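Local coordinates for protein mitochondrial enolase superfamily member 1 (Homo sapiens, PDB 4A35) that dehydrates L-fuconate to 2-keto-3-deoxy-L-fuconate in L-fucose breakdown, using a magnesium ion to stabilise the enediolate intermediate, at residues V353-G358 / H368-D373; L362-Q367 / E394-P399; R384-V389 / A405-P410. All blocks are in the same frame, centred on the assembly; numbering follows the deposited sequence.

In the fold
All three contacts lie in the enolase C-terminal domain-like region, which has the barrel fold of the mandelate racemase/muconate lactonizing enzyme family. Interactions 1 and 2 share helix 362-377. Its first turns meet the loop 394-399, and its middle meets 353-358. Their centres are about 13 Å apart, and their segments alternate along the chain. Interaction 3 follows interaction 1 in the chain and lies about 8 Å from it, centre to centre. Backbone and side-chain bonds from P355 and A357 to E387 join the two. Interactions 2 and 3 are about 11 Å apart and meet where C363 and Q367 touch Y407. Helix 362-377 thus packs behind segments that carry putative substrate-binding residues.

Interaction 1. Residues V353-G358 / H368-D373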
loop_
_atom_site.group_PDB
_atom_site.type_symbol
_atom_site.label_atom_id
_atom_site.label_comp_id
_atom_site.label_asym_id
_atom_site.label_seq_id
_atom_site.Cartn_x
_atom_site.Cartn_y
_atom_site.Cartn_z
ATOM N N VAL A 353 -22.205 0.458 7.329
ATOM C CA VAL A 353 -20.901 1.006 7.672
ATOM C C VAL A 353 -20.836 1.113 9.214
ATOM O O VAL A 353 -21.713 1.746 9.857
ATOM C CB VAL A 353 -20.593 2.373 6.967
ATOM C CG1 VAL A 353 -19.272 2.988 7.433
ATOM C CG2 VAL A 353 -20.587 2.220 5.449
ATOM N N CYS A 354 -19.763 0.539 9.776
ATOM C CA CYS A 354 -19.449 0.540 11.234
ATOM C C CYS A 354 -18.045 1.084 11.398
ATOM O O CYS A 354 -17.050 0.354 11.259
ATOM C CB CYS A 354 -19.585 -0.861 11.813
ATOM S SG CYS A 354 -21.289 -1.480 11.796
ATOM N N PRO A 355 -17.913 2.405 11.567
ATOM C CA PRO A 355 -16.559 2.989 11.505
ATOM C C PRO A 355 -15.568 2.423 12.522
ATOM O O PRO A 355 -15.946 2.047 13.647
ATOM C CB PRO A 355 -16.806 4.476 11.829
ATOM C CG PRO A 355 -18.172 4.723 11.292
ATOM C CD PRO A 355 -18.964 3.458 11.621
ATOM N N HIS A 356 -14.292 2.417 12.129
ATOM C CA HIS A 356 -13.207 2.153 13.037
ATOM C C HIS A 356 -12.891 3.474 13.750
ATOM O O HIS A 356 -12.959 4.565 13.155
ATOM C CB HIS A 356 -11.961 1.605 12.281
ATOM C CG HIS A 356 -10.684 1.620 13.075
ATOM N ND1 HIS A 356 -9.690 2.583 12.843
ATOM C CD2 HIS A 356 -10.253 0.786 14.048
ATOM C CE1 HIS A 356 -8.697 2.292 13.677
ATOM N NE2 HIS A 356 -8.978 1.216 14.407
ATOM N N ALA A 357 -12.461 3.375 14.986
ATOM C CA ALA A 357 -12.065 4.578 15.716
ATOM C C ALA A 357 -11.056 4.216 16.840
ATOM O O ALA A 357 -10.361 3.191 16.723
ATOM C CB ALA A 357 -13.295 5.307 16.241
ATOM N N GLY A 358 -10.857 5.124 17.794
ATOM C CA GLY A 358 -9.866 4.963 18.856
ATOM C C GLY A 358 -8.581 5.679 18.481
ATOM O O GLY A 358 -8.626 6.762 17.893
ATOM N N HIS A 368 -18.032 12.607 12.519
ATOM C CA HIS A 368 -18.624 13.513 11.529
ATOM C C HIS A 368 -19.076 12.734 10.305
ATOM O O HIS A 368 -20.115 13.033 9.731
ATOM C CB HIS A 368 -17.573 14.582 11.088
ATOM C CG HIS A 368 -17.235 15.606 12.130
ATOM N ND1 HIS A 368 -17.899 16.830 12.177
ATOM C CD2 HIS A 368 -16.303 15.569 13.103
ATOM C CE1 HIS A 368 -17.368 17.476 13.200
ATOM N NE2 HIS A 368 -16.385 16.766 13.777
ATOM N N LEU A 369 -18.251 11.783 9.872
ATOM C CA LEU A 369 -18.536 11.044 8.642
ATOM C C LEU A 369 -19.787 10.143 8.811
ATOM O O LEU A 369 -20.619 10.049 7.897
ATOM C CB LEU A 369 -17.308 10.226 8.200
ATOM C CG LEU A 369 -16.027 11.036 7.905
ATOM C CD1 LEU A 369 -14.807 10.074 7.614
ATOM C CD2 LEU A 369 -16.222 11.994 6.782
ATOM N N ILE A 370 -19.898 9.469 9.959
ATOM C CA ILE A 370 -21.013 8.539 10.162
ATOM C C ILE A 370 -22.337 9.283 10.507
ATOM O O ILE A 370 -23.401 8.809 10.104
ATOM C CB ILE A 370 -20.645 7.412 11.154
ATOM C CG1 ILE A 370 -21.489 6.149 10.894
ATOM C CG2 ILE A 370 -20.628 7.830 12.646
ATOM C CD1 ILE A 370 -21.284 5.433 9.414
ATOM N N ILE A 371 -22.253 10.465 11.175
ATOM C CA ILE A 371 -23.443 11.276 11.403
ATOM C C ILE A 371 -23.958 11.736 10.009
ATOM O O ILE A 371 -25.154 11.677 9.747
ATOM C CB ILE A 371 -23.164 12.407 12.391
ATOM C CG1 ILE A 371 -23.025 11.808 13.843
ATOM C CG2 ILE A 371 -24.228 13.530 12.318
ATOM C CD1 ILE A 371 -22.373 12.757 14.792
ATOM N N PHE A 372 -23.025 12.217 9.147
ATOM C CA PHE A 372 -23.373 12.592 7.769
ATOM C C PHE A 372 -23.994 11.377 7.030
ATOM O O PHE A 372 -25.043 11.535 6.394
ATOM C CB PHE A 372 -22.179 13.183 6.991
ATOM C CG PHE A 372 -22.424 13.190 5.482
ATOM C CD1 PHE A 372 -23.303 14.108 4.906
ATOM C CD2 PHE A 372 -21.824 12.233 4.652
ATOM C CE1 PHE A 372 -23.543 14.102 3.517
ATOM C CE2 PHE A 372 -22.118 12.190 3.277
ATOM C CZ PHE A 372 -22.966 13.141 2.718
ATOM N N ASP A 373 -23.394 10.181 7.189
ATOM C CA ASP A 373 -23.908 8.967 6.555
ATOM C C ASP A 373 -25.406 8.768 6.944
ATOM O O ASP A 373 -26.258 8.546 6.065
ATOM C CB ASP A 373 -23.081 7.732 6.951
ATOM C CG ASP A 373 -23.662 6.497 6.321
ATOM O OD1 ASP A 373 -23.635 6.407 5.081
ATOM O OD2 ASP A 373 -24.255 5.666 7.064
HETATM O O HOH W 1 -23.878 3.021 6.482
#
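D373 OD2 has two hydrogen-bond partners. A water donates to it, 2.7 Å from the water O to OD2, and S378 OG also bonds it. The same water accepts from V353 N at 3.2 Å, bridging helix and loop. D373 belongs to a magnesium site with Y188 and S380, distinct from that of D251, E277 and E306. The rest of the contact is apolar and centres on I370. Its CG1 lies anti to the backbone N (chi1 -154°), which turns that branch toward P355. CG1 meets P355 CG at 3.6 Å. CD1 runs on past V353 and touches V353 CG1 at 3.7 Å. Segment 353-358 follows helix 335-348 and bonds L326 and I328 on one flank and E387 on the other. That is the place of a barrel strand in this superfamily, and helix 362-377 packs back on it as in a beta-alpha unit. H356, A357 and G358 probably bind substrate, and H356 is probably an active-site residue. Without CG1 and CD1, as with an alanine at I370, a gap is likely to open between helix and loop, and V353 CG1 would lose its partner. V353 O is buried here and has no polar partner in the model.

Interaction 2. Residues L362-Q367 / E394-P399; sequences LCELVQ and EHFKYP
E364 meets F396, Y398 and P399 mostly by van der Waals contact. Its CG comes against the F396 ring at CG, 4.0 Å away. A bend in the E364 chain (chi2 62°) then lays the carboxylate along the ring. OE1 sits over one ring face, and the two planes are only 14° apart. E364 CG also lies 3.7 Å from Y398 O. OE2 reaches P399 CA at 3.5 Å.

The hydrogen bonds of the carboxylate go just beyond the two segments. OE2 bonds H393 ND1 and V400 N, which flank the loop 394-399. Within the helix, Q367 NE2 donates to E364 O at 3.0 Å, with an N-H...O angle of 159°. This fixes the Q367 amide beside the helix backbone.

One water links the segments. It donates to Y398 O at 2.7 Å and accepts a weak bond from Q367 NE2.

The start of helix 362-377 is thereby joined to the loop between strands 386-388 and 401-402. H393 also bonds V389 O through NE2. With both its nitrogens engaged by oxygens, H393 is likely to be protonated and to pair with a charged E364.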
loop_
_atom_site.group_PDB
_atom_site.type_symbol
_atom_site.label_atom_id
_atom_site.label_comp_id
_atom_site.label_asym_id
_atom_site.label_seq_id
_atom_site.Cartn_x
_atom_site.Cartn_y
_atom_site.Cartn_z
ATOM N N LEU A 362 -9.103 9.486 16.181
ATOM C CA LEU A 362 -10.001 8.877 15.162
ATOM C C LEU A 362 -11.500 9.040 15.542
ATOM O O LEU A 362 -12.307 9.273 14.647
ATOM C CB LEU A 362 -9.682 7.380 14.978
ATOM C CG LEU A 362 -8.208 7.041 14.567
ATOM C CD1 LEU A 362 -8.029 5.490 14.417
ATOM C CD2 LEU A 362 -7.826 7.745 13.213
ATOM N N CYS A 363 -11.857 8.908 16.849
ATOM C CA CYS A 363 -13.259 9.130 17.318
ATOM C C CYS A 363 -13.714 10.560 16.911
ATOM O O CYS A 363 -14.820 10.740 16.359
ATOM C CB CYS A 363 -13.367 8.951 18.837
ATOM S SG CYS A 363 -12.948 7.294 19.434
ATOM N N GLU A 364 -12.860 11.577 17.247
ATOM C CA GLU A 364 -13.142 12.986 16.995
ATOM C C GLU A 364 -13.457 13.245 15.498
ATOM O O GLU A 364 -14.370 14.018 15.212
ATOM C CB GLU A 364 -11.935 13.850 17.414
ATOM C CG GLU A 364 -11.841 14.147 18.920
ATOM C CD GLU A 364 -11.664 12.967 19.871
ATOM O OE1 GLU A 364 -11.074 11.938 19.462
ATOM O OE2 GLU A 364 -11.977 13.140 21.072
ATOM N N LEU A 365 -12.791 12.540 14.586
ATOM C CA LEU A 365 -13.020 12.790 13.123
ATOM C C LEU A 365 -14.121 11.928 12.568
ATOM O O LEU A 365 -15.028 12.439 11.945
ATOM C CB LEU A 365 -11.733 12.523 12.283
ATOM C CG LEU A 365 -10.678 13.627 12.272
ATOM C CD1 LEU A 365 -10.165 13.930 13.713
ATOM C CD2 LEU A 365 -9.502 13.260 11.317
ATOM N N VAL A 366 -14.023 10.615 12.767
ATOM C CA VAL A 366 -14.911 9.677 12.104
ATOM C C VAL A 366 -16.410 9.876 12.502
ATOM O O VAL A 366 -17.271 9.622 11.675
ATOM C CB VAL A 366 -14.433 8.240 12.238
ATOM C CG1 VAL A 366 -14.966 7.555 13.497
ATOM C CG2 VAL A 366 -14.764 7.459 10.951
ATOM N N GLN A 367 -16.680 10.376 13.706
ATOM C CA GLN A 367 -18.079 10.661 14.154
ATOM C C GLN A 367 -18.781 11.617 13.112
ATOM O O GLN A 367 -19.958 11.449 12.841
ATOM C CB GLN A 367 -18.063 11.296 15.579
ATOM C CG GLN A 367 -17.374 12.662 15.633
ATOM C CD GLN A 367 -17.436 13.301 17.016
ATOM O OE1 GLN A 367 -18.339 13.001 17.835
ATOM N NE2 GLN A 367 -16.428 14.103 17.325
ATOM N N GLU A 394 -8.574 14.127 26.087
ATOM C CA GLU A 394 -8.160 15.329 26.839
ATOM C C GLU A 394 -7.111 16.171 26.044
ATOM O O GLU A 394 -6.884 17.334 26.389
ATOM C CB GLU A 394 -7.610 14.959 28.249
ATOM C CG GLU A 394 -6.323 14.125 28.289
ATOM C CD GLU A 394 -6.462 12.618 28.116
ATOM O OE1 GLU A 394 -7.549 12.155 27.707
ATOM O OE2 GLU A 394 -5.495 11.890 28.435
ATOM N N HIS A 395 -6.517 15.599 24.965
ATOM C CA HIS A 395 -5.507 16.319 24.178
ATOM C C HIS A 395 -6.127 17.056 22.987
ATOM O O HIS A 395 -5.416 17.785 22.292
ATOM C CB HIS A 395 -4.387 15.372 23.713
ATOM C CG HIS A 395 -3.704 14.666 24.850
ATOM N ND1 HIS A 395 -3.048 15.365 25.844
ATOM C CD2 HIS A 395 -3.651 13.347 25.147
ATOM C CE1 HIS A 395 -2.592 14.460 26.692
ATOM N NE2 HIS A 395 -2.888 13.236 26.302
ATOM N N PHE A 396 -7.447 16.901 22.794
ATOM C CA PHE A 396 -8.180 17.578 21.723
ATOM C C PHE A 396 -8.935 18.774 22.304
ATOM O O PHE A 396 -9.517 18.697 23.390
ATOM C CB PHE A 396 -9.137 16.588 21.002
ATOM C CG PHE A 396 -8.322 15.657 20.125
ATOM C CD1 PHE A 396 -7.641 14.569 20.678
ATOM C CD2 PHE A 396 -8.072 15.974 18.788
ATOM C CE1 PHE A 396 -6.811 13.761 19.888
ATOM C CE2 PHE A 396 -7.218 15.171 17.995
ATOM C CZ PHE A 396 -6.596 14.077 18.551
ATOM N N LYS A 397 -8.951 19.865 21.545
ATOM C CA LYS A 397 -9.683 21.093 21.890
ATOM C C LYS A 397 -11.225 20.803 21.891
ATOM O O LYS A 397 -11.978 21.357 22.699
ATOM C CB LYS A 397 -9.301 22.217 20.898
ATOM C CG LYS A 397 -10.110 23.527 21.159
ATOM C CD LYS A 397 -9.679 24.736 20.313
ATOM C CE LYS A 397 -10.493 25.980 20.729
ATOM N NZ LYS A 397 -9.956 27.191 20.039
ATOM N N TYR A 398 -11.676 19.960 20.951
ATOM C CA TYR A 398 -13.101 19.599 20.783
ATOM C C TYR A 398 -13.267 18.086 21.002
ATOM O O TYR A 398 -13.420 17.334 20.044
ATOM C CB TYR A 398 -13.566 20.011 19.380
ATOM C CG TYR A 398 -13.301 21.467 19.076
ATOM C CD1 TYR A 398 -14.088 22.473 19.642
ATOM C CD2 TYR A 398 -12.217 21.850 18.274
ATOM C CE1 TYR A 398 -13.845 23.825 19.367
ATOM C CE2 TYR A 398 -11.966 23.192 17.989
ATOM C CZ TYR A 398 -12.801 24.176 18.521
ATOM O OH TYR A 398 -12.606 25.515 18.248
ATOM N N PRO A 399 -13.165 17.584 22.258
ATOM C CA PRO A 399 -13.200 16.115 22.450
ATOM C C PRO A 399 -14.579 15.567 22.143
ATOM O O PRO A 399 -15.547 16.328 22.231
ATOM C CB PRO A 399 -12.882 15.950 23.950
ATOM C CG PRO A 399 -13.384 17.264 24.566
ATOM C CD PRO A 399 -13.001 18.300 23.548
HETATM O O HOH W 2 -15.673 16.689 18.612
#

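Interaction 3. Residues R384-V389 / A405-P410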
loop_
_atom_site.group_PDB
_atom_site.type_symbol
_atom_site.label_atom_id
_atom_site.label_comp_id
_atom_site.label_asym_id
_atom_site.label_seq_id
_atom_site.Cartn_x
_atom_site.Cartn_y
_atom_site.Cartn_z
ATOM N N ARG A 384 -25.757 -0.771 12.191
ATOM C CA ARG A 384 -24.667 0.221 12.168
ATOM C C ARG A 384 -24.398 0.721 13.578
ATOM O O ARG A 384 -25.317 0.895 14.387
ATOM C CB ARG A 384 -24.980 1.403 11.228
ATOM C CG ARG A 384 -25.131 0.955 9.767
ATOM C CD ARG A 384 -25.935 1.971 8.979
ATOM N NE ARG A 384 -25.989 1.671 7.540
ATOM C CZ ARG A 384 -26.890 0.915 6.923
ATOM N NH1 ARG A 384 -27.866 0.320 7.619
ATOM N NH2 ARG A 384 -26.844 0.765 5.598
ATOM N N VAL A 385 -23.110 0.941 13.852
ATOM C CA VAL A 385 -22.625 1.383 15.161
ATOM C C VAL A 385 -21.221 1.967 14.966
ATOM O O VAL A 385 -20.484 1.496 14.111
ATOM C CB VAL A 385 -22.636 0.178 16.153
ATOM C CG1 VAL A 385 -21.623 -0.905 15.761
ATOM C CG2 VAL A 385 -22.479 0.625 17.608
ATOM N N CYS A 386 -20.842 2.917 15.809
ATOM C CA CYS A 386 -19.522 3.519 15.687
ATOM C C CYS A 386 -18.619 3.037 16.807
ATOM O O CYS A 386 -19.022 3.072 17.964
ATOM C CB CYS A 386 -19.624 5.039 15.699
ATOM S SG CYS A 386 -18.076 5.843 15.222
ATOM N N GLU A 387 -17.375 2.673 16.499
ATOM C CA GLU A 387 -16.479 2.268 17.576
ATOM C C GLU A 387 -16.162 3.458 18.510
ATOM O O GLU A 387 -16.091 4.611 18.064
ATOM C CB GLU A 387 -15.183 1.712 16.997
ATOM C CG GLU A 387 -14.165 1.193 18.018
ATOM C CD GLU A 387 -13.045 0.376 17.391
ATOM O OE1 GLU A 387 -12.676 0.646 16.220
ATOM O OE2 GLU A 387 -12.530 -0.543 18.081
ATOM N N TYR A 388 -15.923 3.160 19.782
ATOM C CA TYR A 388 -15.451 4.167 20.714
ATOM C C TYR A 388 -14.335 3.572 21.610
ATOM O O TYR A 388 -14.450 2.442 22.073
ATOM C CB TYR A 388 -16.598 4.744 21.577
ATOM C CG TYR A 388 -16.118 5.738 22.626
ATOM C CD1 TYR A 388 -15.827 7.062 22.284
ATOM C CD2 TYR A 388 -15.817 5.322 23.918
ATOM C CE1 TYR A 388 -15.358 7.972 23.247
ATOM C CE2 TYR A 388 -15.328 6.210 24.873
ATOM C CZ TYR A 388 -15.092 7.528 24.532
ATOM O OH TYR A 388 -14.620 8.382 25.495
ATOM N N VAL A 389 -13.277 4.346 21.859
ATOM C CA VAL A 389 -12.216 3.964 22.807
ATOM C C VAL A 389 -11.998 5.180 23.721
ATOM O O VAL A 389 -12.091 6.321 23.264
ATOM C CB VAL A 389 -10.900 3.422 22.154
ATOM C CG1 VAL A 389 -10.037 2.683 23.185
ATOM C CG2 VAL A 389 -11.213 2.477 20.981
ATOM N N ALA A 405 -23.883 6.082 25.796
ATOM C CA ALA A 405 -23.133 5.259 24.834
ATOM C C ALA A 405 -23.449 5.690 23.366
ATOM O O ALA A 405 -23.622 4.847 22.480
ATOM C CB ALA A 405 -23.452 3.777 25.045
ATOM N N SER A 406 -23.561 7.011 23.156
ATOM C CA SER A 406 -23.853 7.591 21.835
ATOM C C SER A 406 -23.022 8.812 21.632
ATOM O O SER A 406 -22.830 9.591 22.581
ATOM C CB SER A 406 -25.332 7.945 21.652
ATOM O OG SER A 406 -26.191 6.865 21.975
ATOM N N TYR A 407 -22.606 9.022 20.368
ATOM C CA TYR A 407 -21.857 10.201 19.943
ATOM C C TYR A 407 -22.808 11.389 19.761
ATOM O O TYR A 407 -23.573 11.407 18.788
ATOM C CB TYR A 407 -21.142 9.912 18.607
ATOM C CG TYR A 407 -19.847 9.147 18.743
ATOM C CD1 TYR A 407 -18.634 9.816 18.903
ATOM C CD2 TYR A 407 -19.824 7.752 18.669
ATOM C CE1 TYR A 407 -17.410 9.126 18.873
ATOM C CE2 TYR A 407 -18.611 7.045 18.683
ATOM C CZ TYR A 407 -17.412 7.739 18.805
ATOM O OH TYR A 407 -16.202 7.086 18.811
ATOM N N MET A 408 -22.701 12.408 20.619
ATOM C CA MET A 408 -23.515 13.591 20.432
ATOM C C MET A 408 -22.854 14.438 19.323
ATOM O O MET A 408 -21.612 14.561 19.329
ATOM C CB MET A 408 -23.669 14.352 21.760
ATOM C CG MET A 408 -24.323 13.511 22.834
ATOM S SD MET A 408 -25.876 12.678 22.379
ATOM C CE MET A 408 -26.937 14.121 22.143
ATOM N N PRO A 409 -23.634 14.904 18.319
ATOM C CA PRO A 409 -23.026 15.642 17.188
ATOM C C PRO A 409 -22.188 16.851 17.615
ATOM O O PRO A 409 -22.693 17.715 18.339
ATOM C CB PRO A 409 -24.238 16.093 16.355
ATOM C CG PRO A 409 -25.334 15.137 16.715
ATOM C CD PRO A 409 -25.110 14.870 18.195
ATOM N N PRO A 410 -20.939 16.962 17.119
ATOM C CA PRO A 410 -20.119 18.154 17.451
ATOM C C PRO A 410 -20.831 19.472 17.123
ATOM O O PRO A 410 -21.498 19.586 16.090
ATOM C CB PRO A 410 -18.867 17.977 16.580
ATOM C CG PRO A 410 -18.731 16.472 16.437
ATOM C CD PRO A 410 -20.177 15.977 16.315
#
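Strands 386-388 and 406-408 belong to one mixed sheet, with strand 188-192 between them. They are therefore not direct neighbours. Their axes come within 8.8 Å and run nearly at right angles. The side chain of Y407 spans the distance. Its OH donates to E387 O at 2.6 Å, a short bond. The hydroxyl lies in the carbonyl plane on a lone pair, with a C=O...OH angle of 142°. E387 O in turn sits at the edge of the Y407 ring.

C386 and Y388 approach the Y407 ring from opposite sides of its plane. C386 SG is anti to the backbone N (chi1 -168°), which carries the sulfur to the ring. It lies 3.7 Å from Y407 CE2 and 4.4 Å from the ring centroid, in an oblique sulfur-aromatic contact. On the other side, Y388 turns its edge toward the face of Y407. This is an offset edge-to-face pair with planes at 72° and centroids 6.0 Å apart. The nearest ring carbons are Y388 CD1 and Y407 CZ, at 3.9 Å. I402 and A190 also pack on Y407, and C363 and Q367 touch it from helix 362-377.

The side chain of E387 starts out away from Y407. Its OE2 accepts a hydrogen bond from T193 OG1 and forms a salt bridge with K221 NZ. Its OE1 bonds A357 N. E387, K221 and A357 probably bind substrate, and a magnesium ion lies about 5 Å from the E387 side chain.

The chemistry thus divides at E387. The carboxylate faces the polar site, while the backbone carbonyl accepts the hydroxyl of the buried Y407. Y407 is thus placed as a second-shell residue, and its bond is likely to steady the strand that carries E387.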